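Local structure of diaminopimelate decarboxylase (Psychromonas ingrahamii, 4XG1) at residues A30-R35 against A391-D396; M280-V285 against I370-A375; I149-N154 against D216-L221; L192-V197 against K228-S233. The protein probably catalyses the pyridoxal-phosphate-dependent decarboxylation of meso-diaminopimelate to L-lysine, the last step of lysine biosynthesis by the diaminopimelate pathway. All coordinates share one frame; numbering follows the deposited sequence.

The four contacts fall into two pairs, one in the beta domain and one in the TIM barrel. Contacts 1 and 2 belong to one mixed beta sheet: their centres lie about 10 Å apart, and a probable hydrogen bond of 2.8 Å from Ile32 N to Val285 O joins them. Contacts 3 and 4 share the TIM barrel, with centres about 14 Å apart and Leu218 CD2 packed 4.0 Å from Val197 CG1. Contacts 1 and 3 are about 39 Å apart, centre to centre. The bound lysine-pyridoxal phosphate adduct lies nearer contact 2, about 6 Å from the side chain of Ala375, than contact 3, about 12 Å from that of Ile151.

Contact 1. Residues A30-R35 against A391-D396; sequences AYIYSR and AEILVD
Residues 30-35 and 391-396 run side by side as parallel strands, their axes 4.7 Å apart at closest approach and inclined by 20°. The register is direct, from Ala30 beside Ala391 to Ser34 beside Val395. Tyr31 and Tyr33 each use both N and O toward the partner strand, giving four backbone hydrogen bonds, and a fifth, from Arg35 N to Val395 O (3.0 Å), carries the ladder into the first turn of helix 35-49.

On the face bearing Tyr33 and Glu392, the tyrosine hydroxyl donates to Glu392 OE2, 2.7 Å from OH. The oxygen sits at the ring edge, yet the ring and carboxylate planes stand 77° apart, and OH meets OE2 from above the carboxylate. Farther along this face, Leu394 CD1 lies 3.6 Å from Tyr33 CB. The Tyr31 ring leads away from the neighbouring strand, and its hydroxyl bonds to Asp310 O.

The opposite face is largely apolar, with Ile32 CG2 meeting Val395 CG2 at 4.0 Å and helix 19-26 packed over Ile32 and Ile393; Ser34, also on it, bonds through its hydroxyl to Glu15. At the far end, Arg35 extends alongside Asp396. With CG anti to the backbone N (chi1 169°), its straight chain brings NH1 to 2.7 Å from Asp396 OD2, a salt bridge in which OD2 lies in the guanidinium plane while NH1 comes from the syn side, tilted out of the carboxylate plane; NE holds Glu39. Leu419 of the second subunit packs on Leu394 and Asp396.

Strand 30-34 thus sits between strands 284-294 and 391-396, building the C-terminal beta domain typical of class-II decarboxylases, beside the TIM barrel.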
loop_
_atom_site.group_PDB
_atom_site.type_symbol
_atom_site.label_atom_id
_atom_site.label_comp_id
_atom_site.label_asym_id
_atom_site.label_seq_id
_atom_site.Cartn_x
_atom_site.Cartn_y
_atom_site.Cartn_z
ATOM N N ALA B 30 -12.163 -11.632 -1.234
ATOM C CA ALA B 30 -13.324 -10.755 -1.238
ATOM C C ALA B 30 -13.505 -10.078 0.094
ATOM O O ALA B 30 -13.439 -10.711 1.143
ATOM C CB ALA B 30 -14.564 -11.543 -1.568
ATOM N N TYR B 31 -13.708 -8.775 0.054
ATOM C CA TYR B 31 -14.077 -8.034 1.252
ATOM C C TYR B 31 -15.573 -8.098 1.367
ATOM O O TYR B 31 -16.271 -7.917 0.358
ATOM C CB TYR B 31 -13.657 -6.570 1.147
ATOM C CG TYR B 31 -12.224 -6.318 1.572
ATOM C CD1 TYR B 31 -11.891 -6.217 2.925
ATOM C CD2 TYR B 31 -11.213 -6.113 0.624
ATOM C CE1 TYR B 31 -10.607 -5.978 3.324
ATOM C CE2 TYR B 31 -9.924 -5.848 1.030
ATOM C CZ TYR B 31 -9.624 -5.790 2.369
ATOM O OH TYR B 31 -8.331 -5.502 2.805
ATOM N N ILE B 32 -16.054 -8.324 2.589
ATOM C CA ILE B 32 -17.483 -8.370 2.830
ATOM C C ILE B 32 -17.868 -7.467 3.962
ATOM O O ILE B 32 -17.269 -7.541 5.041
ATOM C CB ILE B 32 -17.920 -9.805 3.164
ATOM C CG1 ILE B 32 -17.699 -10.705 1.955
ATOM C CG2 ILE B 32 -19.414 -9.850 3.505
ATOM C CD1 ILE B 32 -17.946 -12.172 2.216
ATOM N N TYR B 33 -18.851 -6.621 3.721
ATOM C CA TYR B 33 -19.248 -5.603 4.693
ATOM C C TYR B 33 -20.697 -5.789 5.141
ATOM O O TYR B 33 -21.563 -6.145 4.333
ATOM C CB TYR B 33 -19.107 -4.214 4.096
ATOM C CG TYR B 33 -17.722 -3.879 3.554
ATOM C CD1 TYR B 33 -16.597 -3.938 4.351
ATOM C CD2 TYR B 33 -17.550 -3.495 2.217
ATOM C CE1 TYR B 33 -15.349 -3.639 3.845
ATOM C CE2 TYR B 33 -16.311 -3.210 1.701
ATOM C CZ TYR B 33 -15.210 -3.277 2.520
ATOM O OH TYR B 33 -13.966 -2.967 2.006
ATOM N N SER B 34 -20.936 -5.565 6.439
ATOM C CA SER B 34 -22.275 -5.564 7.041
ATOM C C SER B 34 -22.889 -4.199 7.041
ATOM O O SER B 34 -22.412 -3.319 7.707
ATOM C CB SER B 34 -22.218 -6.044 8.490
ATOM O OG SER B 34 -23.396 -5.655 9.200
ATOM N N ARG B 35 -23.972 -4.017 6.312
ATOM C CA ARG B 35 -24.695 -2.726 6.348
ATOM C C ARG B 35 -25.182 -2.370 7.758
ATOM O O ARG B 35 -25.033 -1.238 8.210
ATOM C CB ARG B 35 -25.926 -2.763 5.474
ATOM C CG ARG B 35 -26.766 -1.538 5.733
ATOM C CD ARG B 35 -27.998 -1.479 4.870
ATOM N NE ARG B 35 -28.563 -0.131 4.948
ATOM C CZ ARG B 35 -29.646 0.275 4.290
ATOM N NH1 ARG B 35 -30.302 -0.567 3.485
ATOM N NH2 ARG B 35 -30.071 1.522 4.436
ATOM N N ALA B 391 -12.815 -7.947 -4.896
ATOM C CA ALA B 391 -14.193 -7.510 -4.964
ATOM C C ALA B 391 -14.598 -7.099 -3.585
ATOM O O ALA B 391 -14.093 -7.634 -2.631
ATOM C CB ALA B 391 -15.097 -8.621 -5.480
ATOM N N GLU B 392 -15.505 -6.149 -3.494
ATOM C CA GLU B 392 -16.057 -5.743 -2.235
ATOM C C GLU B 392 -17.562 -5.867 -2.332
ATOM O O GLU B 392 -18.177 -5.416 -3.294
ATOM C CB GLU B 392 -15.670 -4.302 -1.916
ATOM C CG GLU B 392 -14.219 -4.113 -1.578
ATOM C CD GLU B 392 -13.815 -2.674 -1.525
ATOM O OE1 GLU B 392 -13.157 -2.211 -2.470
ATOM O OE2 GLU B 392 -14.145 -1.970 -0.547
ATOM N N ILE B 393 -18.142 -6.466 -1.284
ATOM C CA ILE B 393 -19.539 -6.838 -1.233
ATOM C C ILE B 393 -20.198 -6.305 0.000
ATOM O O ILE B 393 -19.679 -6.438 1.105
ATOM C CB ILE B 393 -19.657 -8.344 -1.167
ATOM C CG1 ILE B 393 -19.038 -8.941 -2.409
ATOM C CG2 ILE B 393 -21.125 -8.789 -1.112
ATOM C CD1 ILE B 393 -18.825 -10.432 -2.282
ATOM N N LEU B 394 -21.369 -5.730 -0.179
ATOM C CA LEU B 394 -22.138 -5.189 0.927
ATOM C C LEU B 394 -23.386 -6.027 1.142
ATOM O O LEU B 394 -24.216 -6.146 0.230
ATOM C CB LEU B 394 -22.553 -3.744 0.622
ATOM C CG LEU B 394 -23.215 -3.005 1.791
ATOM C CD1 LEU B 394 -22.415 -3.086 3.088
ATOM C CD2 LEU B 394 -23.393 -1.558 1.425
ATOM N N VAL B 395 -23.515 -6.571 2.342
ATOM C CA VAL B 395 -24.650 -7.377 2.698
ATOM C C VAL B 395 -25.704 -6.591 3.467
ATOM O O VAL B 395 -25.403 -5.848 4.406
ATOM C CB VAL B 395 -24.262 -8.568 3.538
ATOM C CG1 VAL B 395 -25.513 -9.329 3.967
ATOM C CG2 VAL B 395 -23.366 -9.487 2.737
ATOM N N ASP B 396 -26.953 -6.745 3.016
ATOM C CA ASP B 396 -28.105 -6.118 3.641
ATOM C C ASP B 396 -29.181 -7.178 3.885
ATOM O O ASP B 396 -29.826 -7.663 2.949
ATOM C CB ASP B 396 -28.652 -5.021 2.749
ATOM C CG ASP B 396 -29.712 -4.234 3.434
ATOM O OD1 ASP B 396 -30.093 -4.668 4.568
ATOM O OD2 ASP B 396 -30.129 -3.168 2.877
#

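Contact 2. Residues M280-V285 against I370-A375; sequences MANAGV and IRSTGA
Ser372 OG donates to Asn282 OD1 across 2.6 Å, arriving in the plane of the amide carbonyl, and Gly374 N is bonded to Ala281 O at 2.9 Å. These bonds tie the turn after strand 367-371 to the link that leads from the barrel's helix 277-280 into strand 284-294; the two strands are antiparallel neighbours in the beta domain. Gly284 O takes Thr373 N (3.2 Å) from well above its carbonyl plane, a weak bond from Ser372 N, and a water. That water donates to Gly284 O, accepts a hydrogen bond from Ser372 N (2.8 Å between water and N), and rests against one face of the Arg371 guanidinium.

Asn282 holds CG anti to its carbonyl carbon (chi1 -73°), which swings OD1 across to the serine. Its amide plane is nearly parallel to that of the Arg371 guanidinium, 12° apart, but the two groups form no hydrogen bond; Arg371 NH2 is paired with Asp2. A leucine in place of Asn282 would probably leave the Ser372 hydroxyl without its acceptor and free to turn.

Beyond the polar groups, Ala375 CB packs at 4.1 Å against Ala281 CB and equally against Met280 CB, while Val285 CG1 lies over the start of Arg371. The backbones are also close at Gly374, whose CA makes a 3.2 Å CH...O contact with Met280 O, in a place where a beta carbon would strike that same oxygen.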
loop_
_atom_site.group_PDB
_atom_site.type_symbol
_atom_site.label_atom_id
_atom_site.label_comp_id
_atom_site.label_asym_id
_atom_site.label_seq_id
_atom_site.Cartn_x
_atom_site.Cartn_y
_atom_site.Cartn_z
ATOM N N MET B 280 -15.885 1.432 11.178
ATOM C CA MET B 280 -15.767 0.430 10.082
ATOM C C MET B 280 -15.000 -0.828 10.385
ATOM O O MET B 280 -15.229 -1.839 9.728
ATOM C CB MET B 280 -15.134 1.079 8.864
ATOM C CG MET B 280 -16.005 2.119 8.199
ATOM S SD MET B 280 -17.534 1.474 7.531
ATOM C CE MET B 280 -17.018 -0.013 6.669
ATOM N N ALA B 281 -14.085 -0.795 11.347
ATOM C CA ALA B 281 -13.145 -1.916 11.493
ATOM C C ALA B 281 -13.837 -3.260 11.495
ATOM O O ALA B 281 -13.595 -4.114 10.648
ATOM C CB ALA B 281 -12.308 -1.757 12.715
ATOM N N ASN B 282 -14.757 -3.431 12.426
ATOM C CA ASN B 282 -15.424 -4.723 12.585
ATOM C C ASN B 282 -16.726 -4.817 11.805
ATOM O O ASN B 282 -17.428 -5.824 11.907
ATOM C CB ASN B 282 -15.629 -5.014 14.058
ATOM C CG ASN B 282 -14.330 -5.385 14.746
ATOM O OD1 ASN B 282 -13.593 -6.251 14.271
ATOM N ND2 ASN B 282 -14.032 -4.726 15.868
ATOM N N ALA B 283 -17.010 -3.809 10.981
ATOM C CA ALA B 283 -18.083 -3.896 9.977
ATOM C C ALA B 283 -17.681 -4.623 8.685
ATOM O O ALA B 283 -18.513 -4.730 7.785
ATOM C CB ALA B 283 -18.612 -2.523 9.618
ATOM N N GLY B 284 -16.450 -5.154 8.613
ATOM C CA GLY B 284 -16.022 -5.899 7.443
ATOM C C GLY B 284 -15.054 -7.028 7.727
ATOM O O GLY B 284 -14.320 -7.002 8.692
ATOM N N VAL B 285 -15.077 -8.021 6.844
ATOM C CA VAL B 285 -14.101 -9.065 6.866
ATOM C C VAL B 285 -13.492 -9.261 5.490
ATOM O O VAL B 285 -14.010 -8.742 4.484
ATOM C CB VAL B 285 -14.726 -10.400 7.316
ATOM C CG1 VAL B 285 -15.324 -10.225 8.704
ATOM C CG2 VAL B 285 -15.800 -10.873 6.354
ATOM N N ILE B 370 -10.780 -13.236 7.669
ATOM C CA ILE B 370 -9.897 -12.363 8.435
ATOM C C ILE B 370 -10.788 -11.286 8.943
ATOM O O ILE B 370 -11.428 -10.576 8.152
ATOM C CB ILE B 370 -8.829 -11.763 7.532
ATOM C CG1 ILE B 370 -8.099 -12.914 6.866
ATOM C CG2 ILE B 370 -7.842 -10.930 8.315
ATOM C CD1 ILE B 370 -7.416 -12.508 5.601
ATOM N N ARG B 371 -10.849 -11.169 10.264
ATOM C CA ARG B 371 -11.768 -10.229 10.851
ATOM C C ARG B 371 -11.170 -8.844 10.983
ATOM O O ARG B 371 -9.959 -8.682 10.953
ATOM C CB ARG B 371 -12.239 -10.733 12.192
ATOM C CG ARG B 371 -13.188 -11.912 12.078
ATOM C CD ARG B 371 -13.919 -12.244 13.383
ATOM N NE ARG B 371 -14.154 -11.060 14.218
ATOM C CZ ARG B 371 -15.201 -10.227 14.139
ATOM N NH1 ARG B 371 -16.176 -10.424 13.245
ATOM N NH2 ARG B 371 -15.248 -9.163 14.958
ATOM N N SER B 372 -12.035 -7.855 11.110
ATOM C CA SER B 372 -11.653 -6.511 11.480
ATOM C C SER B 372 -10.903 -5.818 10.390
ATOM O O SER B 372 -9.916 -5.111 10.640
ATOM C CB SER B 372 -10.800 -6.512 12.755
ATOM O OG SER B 372 -11.346 -7.375 13.733
ATOM N N THR B 373 -11.365 -6.004 9.173
ATOM C CA THR B 373 -10.664 -5.498 8.020
ATOM C C THR B 373 -11.493 -4.452 7.286
ATOM O O THR B 373 -11.206 -4.099 6.152
ATOM C CB THR B 373 -10.307 -6.620 7.049
ATOM O OG1 THR B 373 -11.503 -7.251 6.613
ATOM C CG2 THR B 373 -9.399 -7.611 7.677
ATOM N N GLY B 374 -12.503 -3.917 7.950
ATOM C CA GLY B 374 -13.346 -2.913 7.319
ATOM C C GLY B 374 -12.724 -1.520 7.287
ATOM O O GLY B 374 -13.216 -0.643 6.569
ATOM N N ALA B 375 -11.676 -1.309 8.084
ATOM C CA ALA B 375 -10.983 -0.038 8.139
ATOM C C ALA B 375 -9.520 -0.229 7.789
ATOM O O ALA B 375 -8.863 -1.118 8.292
ATOM C CB ALA B 375 -11.088 0.527 9.525
HETATM O O HOH W 1 -14.851 -7.897 11.352
#

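Contact 3. Residues I149-N154 against D216-L221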
loop_
_atom_site.group_PDB
_atom_site.type_symbol
_atom_site.label_atom_id
_atom_site.label_comp_id
_atom_site.label_asym_id
_atom_site.label_seq_id
_atom_site.Cartn_x
_atom_site.Cartn_y
_atom_site.Cartn_z
ATOM N N ILE B 149 -7.701 25.468 13.199
ATOM C CA ILE B 149 -6.320 25.108 13.265
ATOM C C ILE B 149 -6.281 23.799 13.972
ATOM O O ILE B 149 -6.957 23.608 14.979
ATOM C CB ILE B 149 -5.490 26.109 14.052
ATOM C CG1 ILE B 149 -5.743 27.552 13.564
ATOM C CG2 ILE B 149 -3.992 25.777 13.945
ATOM C CD1 ILE B 149 -5.097 27.872 12.246
ATOM N N ARG B 150 -5.514 22.872 13.418
ATOM C CA ARG B 150 -5.224 21.620 14.111
ATOM C C ARG B 150 -4.139 21.895 15.178
ATOM O O ARG B 150 -2.994 22.275 14.855
ATOM C CB ARG B 150 -4.742 20.539 13.153
ATOM C CG ARG B 150 -4.615 19.176 13.820
ATOM C CD ARG B 150 -4.063 18.134 12.856
ATOM N NE ARG B 150 -3.881 16.866 13.515
ATOM C CZ ARG B 150 -3.565 15.741 12.908
ATOM N NH1 ARG B 150 -3.435 15.694 11.606
ATOM N NH2 ARG B 150 -3.394 14.652 13.629
ATOM N N ILE B 151 -4.528 21.680 16.426
ATOM C CA ILE B 151 -3.733 22.006 17.550
ATOM C C ILE B 151 -3.274 20.745 18.228
ATOM O O ILE B 151 -3.996 19.756 18.304
ATOM C CB ILE B 151 -4.561 22.801 18.585
ATOM C CG1 ILE B 151 -4.979 24.136 18.009
ATOM C CG2 ILE B 151 -3.789 23.003 19.892
ATOM C CD1 ILE B 151 -3.818 24.962 17.514
ATOM N N ASN B 152 -2.024 20.788 18.655
ATOM C CA ASN B 152 -1.435 19.737 19.423
ATOM C C ASN B 152 -1.392 20.165 20.872
ATOM O O ASN B 152 -0.468 20.877 21.298
ATOM C CB ASN B 152 -0.022 19.417 18.906
ATOM C CG ASN B 152 -0.003 19.109 17.421
ATOM O OD1 ASN B 152 -1.016 18.773 16.847
ATOM N ND2 ASN B 152 1.168 19.218 16.804
ATOM N N PRO B 153 -2.364 19.679 21.652
ATOM C CA PRO B 153 -2.276 19.947 23.070
ATOM C C PRO B 153 -1.066 19.349 23.759
ATOM O O PRO B 153 -0.461 18.384 23.294
ATOM C CB PRO B 153 -3.549 19.340 23.632
ATOM C CG PRO B 153 -4.191 18.555 22.531
ATOM C CD PRO B 153 -3.291 18.565 21.345
ATOM N N ASN B 154 -0.805 19.874 24.935
ATOM C CA ASN B 154 0.325 19.530 25.723
ATOM C C ASN B 154 -0.252 18.487 26.632
ATOM O O ASN B 154 -0.553 18.742 27.804
ATOM C CB ASN B 154 0.795 20.750 26.532
ATOM C CG ASN B 154 -0.360 21.500 27.220
ATOM O OD1 ASN B 154 -0.547 21.322 28.418
ATOM N ND2 ASN B 154 -1.138 22.335 26.481
ATOM N N ASP B 216 -9.958 19.301 27.618
ATOM C CA ASP B 216 -9.626 20.308 28.643
ATOM C C ASP B 216 -8.726 21.397 28.094
ATOM O O ASP B 216 -9.045 22.572 28.195
ATOM C CB ASP B 216 -8.980 19.637 29.858
ATOM C CG ASP B 216 -9.978 18.778 30.667
ATOM O OD1 ASP B 216 -11.203 18.866 30.393
ATOM O OD2 ASP B 216 -9.549 18.004 31.560
ATOM N N LYS B 217 -7.603 21.031 27.502
ATOM C CA LYS B 217 -6.615 22.040 27.095
ATOM C C LYS B 217 -7.060 22.838 25.938
ATOM O O LYS B 217 -6.588 23.957 25.733
ATOM C CB LYS B 217 -5.304 21.389 26.739
ATOM C CG LYS B 217 -5.008 20.326 27.791
ATOM C CD LYS B 217 -3.847 20.748 28.632
ATOM C CE LYS B 217 -3.368 19.521 29.348
ATOM N NZ LYS B 217 -2.149 19.820 30.121
ATOM N N LEU B 218 -7.940 22.263 25.141
ATOM C CA LEU B 218 -8.500 23.003 24.019
ATOM C C LEU B 218 -9.612 23.987 24.467
ATOM O O LEU B 218 -9.720 25.080 23.900
ATOM C CB LEU B 218 -9.028 22.046 22.931
ATOM C CG LEU B 218 -7.986 21.151 22.260
ATOM C CD1 LEU B 218 -8.660 20.120 21.366
ATOM C CD2 LEU B 218 -6.945 21.914 21.467
ATOM N N LEU B 219 -10.375 23.616 25.491
ATOM C CA LEU B 219 -11.362 24.534 26.082
ATOM C C LEU B 219 -10.681 25.740 26.700
ATOM O O LEU B 219 -11.024 26.877 26.399
ATOM C CB LEU B 219 -12.210 23.842 27.123
ATOM C CG LEU B 219 -13.091 22.728 26.559
ATOM C CD1 LEU B 219 -13.856 22.005 27.647
ATOM C CD2 LEU B 219 -14.053 23.283 25.521
ATOM N N ILE B 220 -9.655 25.483 27.498
ATOM C CA ILE B 220 -8.789 26.543 27.999
ATOM C C ILE B 220 -8.381 27.447 26.863
ATOM O O ILE B 220 -8.463 28.688 26.982
ATOM C CB ILE B 220 -7.531 25.955 28.688
ATOM C CG1 ILE B 220 -7.905 25.373 30.034
ATOM C CG2 ILE B 220 -6.431 26.996 28.853
ATOM C CD1 ILE B 220 -6.888 24.369 30.556
ATOM N N LEU B 221 -7.910 26.856 25.774
ATOM C CA LEU B 221 -7.448 27.662 24.625
ATOM C C LEU B 221 -8.589 28.461 23.995
ATOM O O LEU B 221 -8.373 29.572 23.503
ATOM C CB LEU B 221 -6.811 26.776 23.539
ATOM C CG LEU B 221 -6.578 27.426 22.166
ATOM C CD1 LEU B 221 -5.594 28.577 22.268
ATOM C CD2 LEU B 221 -6.061 26.425 21.135
#
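The ammonium group of Lys217 grips Asn154 twice, NZ donating to OD1 at 2.8 Å and to the backbone O at 3.0 Å. It comes to OD1 from above the amide plane, and to the backbone carbonyl with only a modest tilt. Asn154 carries CG between its backbone N and carbonyl carbon (chi1 46°), which folds the amide back so that both oxygens face the lysine. The aliphatic part of the lysine chain contributes too: CD lies 3.4 Å from Asn154 OD1, and CB packs on Pro153 CB. A leucine in place of Lys217 is likely to leave both Asn154 oxygens without this donor and the amide free to swing.

Deeper in, the contact is wholly apolar. Ile151 and Leu218 lie alongside one another, pointing opposite ways, CG2 of the isoleucine touching CD2 of the leucine at 3.7 Å, and Ile151 CG1 meets Leu221 CD2 at 4.0 Å. Pro153 CG also borders Leu218 CD2.

Barrel strand 145-152 is hydrogen-bonded to strand 192-198, the strand that precedes helix 209-227. From that helix Leu221 leans on Ala179 and Leu180 of helix 179-188, and Pro153 meets Leu167 of helix 161-169.

Contact 4. Residues L192-V197 against K228-S233. With K (potassium ion), chain O.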
loop_
_atom_site.group_PDB
_atom_site.type_symbol
_atom_site.label_atom_id
_atom_site.label_comp_id
_atom_site.label_asym_id
_atom_site.label_seq_id
_atom_site.Cartn_x
_atom_site.Cartn_y
_atom_site.Cartn_z
ATOM N N LEU B 192 -9.810 34.523 5.018
ATOM C CA LEU B 192 -10.073 33.410 5.913
ATOM C C LEU B 192 -11.070 33.806 6.925
ATOM O O LEU B 192 -11.160 34.967 7.266
ATOM C CB LEU B 192 -8.800 33.001 6.643
ATOM C CG LEU B 192 -7.555 32.752 5.799
ATOM C CD1 LEU B 192 -6.447 32.210 6.688
ATOM C CD2 LEU B 192 -7.823 31.803 4.638
ATOM N N GLU B 193 -11.764 32.836 7.486
ATOM C CA GLU B 193 -12.722 33.099 8.488
ATOM C C GLU B 193 -12.649 32.004 9.532
ATOM O O GLU B 193 -13.088 30.869 9.318
ATOM C CB GLU B 193 -14.119 33.180 7.889
ATOM C CG GLU B 193 -15.192 33.507 8.926
ATOM C CD GLU B 193 -16.603 33.530 8.362
ATOM O OE1 GLU B 193 -16.761 33.646 7.122
ATOM O OE2 GLU B 193 -17.548 33.463 9.169
ATOM N N ILE B 194 -12.185 32.375 10.708
ATOM C CA ILE B 194 -12.025 31.434 11.789
ATOM C C ILE B 194 -13.364 30.881 12.247
ATOM O O ILE B 194 -14.225 31.626 12.710
ATOM C CB ILE B 194 -11.294 32.100 12.954
ATOM C CG1 ILE B 194 -9.874 32.484 12.513
ATOM C CG2 ILE B 194 -11.260 31.173 14.152
ATOM C CD1 ILE B 194 -9.177 33.540 13.362
ATOM N N LYS B 195 -13.536 29.568 12.138
ATOM C CA LYS B 195 -14.759 28.920 12.612
ATOM C C LYS B 195 -14.560 27.990 13.760
ATOM O O LYS B 195 -15.517 27.740 14.519
ATOM C CB LYS B 195 -15.418 28.122 11.485
ATOM C CG LYS B 195 -15.680 28.956 10.238
ATOM C CD LYS B 195 -16.730 30.035 10.477
ATOM C CE LYS B 195 -18.123 29.492 10.263
ATOM N NZ LYS B 195 -19.124 30.552 10.563
ATOM N N GLY B 196 -13.348 27.448 13.913
ATOM C CA GLY B 196 -13.193 26.366 14.869
ATOM C C GLY B 196 -11.820 26.088 15.386
ATOM O O GLY B 196 -10.839 26.733 15.025
ATOM N N VAL B 197 -11.787 25.109 16.282
ATOM C CA VAL B 197 -10.548 24.520 16.761
ATOM C C VAL B 197 -10.594 23.025 16.504
ATOM O O VAL B 197 -11.614 22.354 16.753
ATOM C CB VAL B 197 -10.376 24.818 18.255
ATOM C CG1 VAL B 197 -9.349 23.889 18.912
ATOM C CG2 VAL B 197 -9.931 26.259 18.410
ATOM N N LYS B 228 -9.310 37.173 23.691
ATOM C CA LYS B 228 -8.612 37.898 22.611
ATOM C C LYS B 228 -9.538 38.301 21.455
ATOM O O LYS B 228 -9.068 38.795 20.420
ATOM C CB LYS B 228 -7.400 37.105 22.094
ATOM C CG LYS B 228 -6.230 37.035 23.070
ATOM C CD LYS B 228 -4.894 37.281 22.369
ATOM C CE LYS B 228 -3.698 37.152 23.320
ATOM N NZ LYS B 228 -3.567 38.287 24.285
ATOM N N GLY B 229 -10.845 38.160 21.643
ATOM C CA GLY B 229 -11.804 38.658 20.670
ATOM C C GLY B 229 -11.859 37.822 19.415
ATOM O O GLY B 229 -12.143 38.336 18.331
ATOM N N ILE B 230 -11.573 36.521 19.537
ATOM C CA ILE B 230 -11.757 35.560 18.474
ATOM C C ILE B 230 -12.807 34.597 18.912
ATOM O O ILE B 230 -12.785 34.102 19.982
ATOM C CB ILE B 230 -10.479 34.838 18.161
ATOM C CG1 ILE B 230 -9.416 35.858 17.857
ATOM C CG2 ILE B 230 -10.686 33.906 17.007
ATOM C CD1 ILE B 230 -8.238 35.373 17.086
ATOM N N THR B 231 -13.758 34.363 18.036
ATOM C CA THR B 231 -14.931 33.574 18.333
ATOM C C THR B 231 -14.820 32.219 17.735
ATOM O O THR B 231 -14.345 32.099 16.641
ATOM C CB THR B 231 -16.132 34.236 17.680
ATOM O OG1 THR B 231 -16.295 35.546 18.222
ATOM C CG2 THR B 231 -17.354 33.412 17.931
ATOM N N ILE B 232 -15.285 31.210 18.441
ATOM C CA ILE B 232 -15.106 29.843 18.008
ATOM C C ILE B 232 -16.402 29.071 17.941
ATOM O O ILE B 232 -16.969 28.740 18.921
ATOM C CB ILE B 232 -14.070 29.113 18.886
ATOM C CG1 ILE B 232 -12.697 29.693 18.668
ATOM C CG2 ILE B 232 -14.028 27.627 18.595
ATOM C CD1 ILE B 232 -12.263 29.622 17.256
ATOM N N SER B 233 -16.839 28.733 16.744
ATOM C CA SER B 233 -18.188 28.159 16.534
ATOM C C SER B 233 -18.247 26.656 16.788
ATOM O O SER B 233 -19.307 26.117 17.182
ATOM C CB SER B 233 -18.669 28.436 15.113
ATOM O OG SER B 233 -18.218 29.711 14.682
HETATM K K K O . -10.402 36.400 9.733
HETATM O O HOH W 2 -12.033 35.417 11.573
#
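Ile232 sends its two branches toward Ile194, Gly196 and Val197. From CB, the CG2 methyl stands anti to the backbone N and rests 4.0 Å from Gly196 CA, close to Val197 N as well. The other branch leaves through CG1, and a bend at chi2 (-58°) turns CD1 back toward strand 192-197. There the tip meets Ile194 CG2 at 3.6 Å, lies 3.9 Å from Gly196 O, and borders Val197 CG2 more loosely. Ile232 thus lies against the backbone of Gly196.

Ile194 takes a second partner: its CD1 and CG2 both touch Ile230 CG2, each at 4.0 Å, the two side chains crossing at about a right angle. Ile194 also packs against Tyr183 and Ala186 of helix 179-188. Next to this apolar patch, Lys195 O accepts Ser233 N at 2.8 Å, the donor sitting above the carbonyl plane, and the serine hydroxyl adds a weak bond to the same oxygen.

At the start of the strand a potassium ion is bound by Leu192 O (3.0 Å) and by a water that also accepts from Ile194 N; the carbonyls of Ser187 and Leu189 complete the ligands seen.

Gly229, at positive phi, is the C' residue of a Schellman motif ending helix 209-227. Residues 228-233 then return to strand 234-236, parallel to 192-198, closing one beta-alpha-beta crossover of the TIM barrel.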